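PDB 5DXF: trehalose-6-phosphate phosphatase from Candida albicans, which belongs to glycosyltransferase family 20, a family of the GT-B clan. Local coordinates for residues G345-L350 with T388-R393. Numbering follows the deposited sequence.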
loop_
_atom_site.group_PDB
_atom_site.type_symbol
_atom_site.label_atom_id
_atom_site.label_comp_id
_atom_site.label_asym_id
_atom_site.label_seq_id
_atom_site.Cartn_x
_atom_site.Cartn_y
_atom_site.Cartn_z
ATOM N N GLY A 345 0.659 6.876 10.919
ATOM C CA GLY A 345 -0.034 7.483 12.041
ATOM C C GLY A 345 -0.240 6.637 13.284
ATOM O O GLY A 345 -1.304 6.689 13.901
ATOM N N VAL A 346 0.775 5.868 13.664
ATOM C CA VAL A 346 0.705 5.064 14.879
ATOM C C VAL A 346 0.725 5.964 16.114
ATOM O O VAL A 346 0.019 5.714 17.094
ATOM C CB VAL A 346 1.865 4.050 14.951
ATOM C CG1 VAL A 346 1.794 3.243 16.239
ATOM C CG2 VAL A 346 1.835 3.130 13.742
ATOM N N ILE A 347 1.531 7.018 16.048
ATOM C CA ILE A 347 1.647 7.989 17.133
ATOM C C ILE A 347 0.302 8.627 17.470
ATOM O O ILE A 347 -0.069 8.733 18.641
ATOM C CB ILE A 347 2.662 9.092 16.774
ATOM C CG1 ILE A 347 4.078 8.515 16.747
ATOM C CG2 ILE A 347 2.573 10.248 17.758
ATOM C CD1 ILE A 347 5.095 9.415 16.089
ATOM N N GLN A 348 -0.427 9.045 16.440
ATOM C CA GLN A 348 -1.736 9.661 16.627
ATOM C C GLN A 348 -2.722 8.665 17.232
ATOM O O GLN A 348 -3.561 9.029 18.058
ATOM C CB GLN A 348 -2.275 10.202 15.299
ATOM C CG GLN A 348 -1.565 11.454 14.793
ATOM C CD GLN A 348 -0.159 11.181 14.294
ATOM O OE1 GLN A 348 0.114 10.128 13.721
ATOM N NE2 GLN A 348 0.743 12.128 14.518
ATOM N N LYS A 349 -2.607 7.407 16.817
ATOM C CA LYS A 349 -3.445 6.339 17.348
ATOM C C LYS A 349 -3.198 6.154 18.841
ATOM O O LYS A 349 -4.139 6.042 19.629
ATOM C CB LYS A 349 -3.180 5.029 16.605
ATOM C CG LYS A 349 -4.055 3.869 17.050
ATOM C CD LYS A 349 -3.628 2.567 16.387
ATOM C CE LYS A 349 -3.525 2.717 14.876
ATOM N NZ LYS A 349 -3.247 1.416 14.206
ATOM N N LEU A 350 -1.925 6.134 19.223
ATOM C CA LEU A 350 -1.545 5.938 20.617
ATOM C C LEU A 350 -1.924 7.133 21.488
ATOM O O LEU A 350 -2.321 6.965 22.641
ATOM C CB LEU A 350 -0.045 5.669 20.722
ATOM C CG LEU A 350 0.438 4.394 20.031
ATOM C CD1 LEU A 350 1.944 4.269 20.144
ATOM C CD2 LEU A 350 -0.252 3.169 20.612
ATOM N N THR A 388 7.187 4.167 20.972
ATOM C CA THR A 388 7.604 3.360 22.095
ATOM C C THR A 388 7.468 4.086 23.434
ATOM O O THR A 388 7.023 3.505 24.426
ATOM C CB THR A 388 9.050 2.927 21.895
ATOM O OG1 THR A 388 9.108 1.908 20.889
ATOM C CG2 THR A 388 9.591 2.398 23.145
ATOM N N GLU A 389 7.858 5.356 23.452
ATOM C CA GLU A 389 7.734 6.176 24.651
ATOM C C GLU A 389 6.274 6.296 25.080
ATOM O O GLU A 389 5.949 6.148 26.262
ATOM C CB GLU A 389 8.343 7.563 24.412
ATOM C CG GLU A 389 8.156 8.543 25.566
ATOM C CD GLU A 389 8.933 9.835 25.375
ATOM O OE1 GLU A 389 8.632 10.824 26.076
ATOM O OE2 GLU A 389 9.851 9.858 24.527
ATOM N N ILE A 390 5.399 6.551 24.113
ATOM C CA ILE A 390 3.973 6.667 24.391
ATOM C C ILE A 390 3.411 5.342 24.907
ATOM O O ILE A 390 2.630 5.325 25.859
ATOM C CB ILE A 390 3.186 7.113 23.142
ATOM C CG1 ILE A 390 3.783 8.396 22.565
ATOM C CG2 ILE A 390 1.722 7.325 23.480
ATOM C CD1 ILE A 390 3.311 8.716 21.160
ATOM N N ILE A 391 3.816 4.237 24.287
ATOM C CA ILE A 391 3.382 2.915 24.734
ATOM C C ILE A 391 3.808 2.659 26.176
ATOM O O ILE A 391 2.998 2.240 27.006
ATOM C CB ILE A 391 3.938 1.793 23.833
ATOM C CG1 ILE A 391 3.315 1.870 22.439
ATOM C CG2 ILE A 391 3.651 0.432 24.442
ATOM C CD1 ILE A 391 3.825 0.814 21.484
ATOM N N SER A 392 5.077 2.925 26.468
ATOM C CA SER A 392 5.600 2.780 27.818
ATOM C C SER A 392 4.818 3.637 28.807
ATOM O O SER A 392 4.546 3.201 29.925
ATOM C CB SER A 392 7.085 3.148 27.867
ATOM O OG SER A 392 7.873 2.198 27.169
ATOM N N ARG A 393 4.449 4.846 28.388
ATOM C CA ARG A 393 3.701 5.758 29.250
ATOM C C ARG A 393 2.300 5.229 29.559
ATOM O O ARG A 393 1.873 5.217 30.718
ATOM C CB ARG A 393 3.602 7.143 28.609
ATOM C CG ARG A 393 3.361 8.277 29.597
ATOM C CD ARG A 393 2.759 9.489 28.897
ATOM N NE ARG A 393 3.410 9.749 27.615
ATOM C CZ ARG A 393 2.810 10.301 26.564
ATOM N NH1 ARG A 393 1.535 10.658 26.634
ATOM N NH2 ARG A 393 3.483 10.496 25.437
#
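Helix 346-350 and helix 388-393 run nearly parallel, their axes 17° apart and 9.8 Å at closest approach, with Leu350 and Ile390 facing each other across the gap. Leu350 points at the other helix and touches two neighbours at once: its CB lies 3.7 Å from CG2 of Ile390, while its CD1 methyl sits 3.6 Å from CG1 of Ile391. One turn back, CG2 of Ile347 meets CD1 of Ile390 at 3.8 Å, the two side chains crossing at about a right angle. Ile390 thus uses both its branches. Its chi1 of -54° sets CG1 beside the backbone N and CG2 anti to it; CG2 lies against Leu350, and the longer CG1-CD1 arm reaches Ile347. Helix 346-359 follows strand 332-339 and helix 381-398 follows strand 367-374, which makes them the crossover helices of two consecutive beta-alpha-beta units in the parallel sheet that ends with strand 406-409, as in the Rossmann-like domains of GT-B proteins. Ile391 also packs on Val406 and His408 of strand 406-409, and Ile347 and Leu350 also touch Val387 of helix 381-398. Farther along, Arg393 NH1 forms a salt bridge to Glu354 OE1, a polar link between the same two helices.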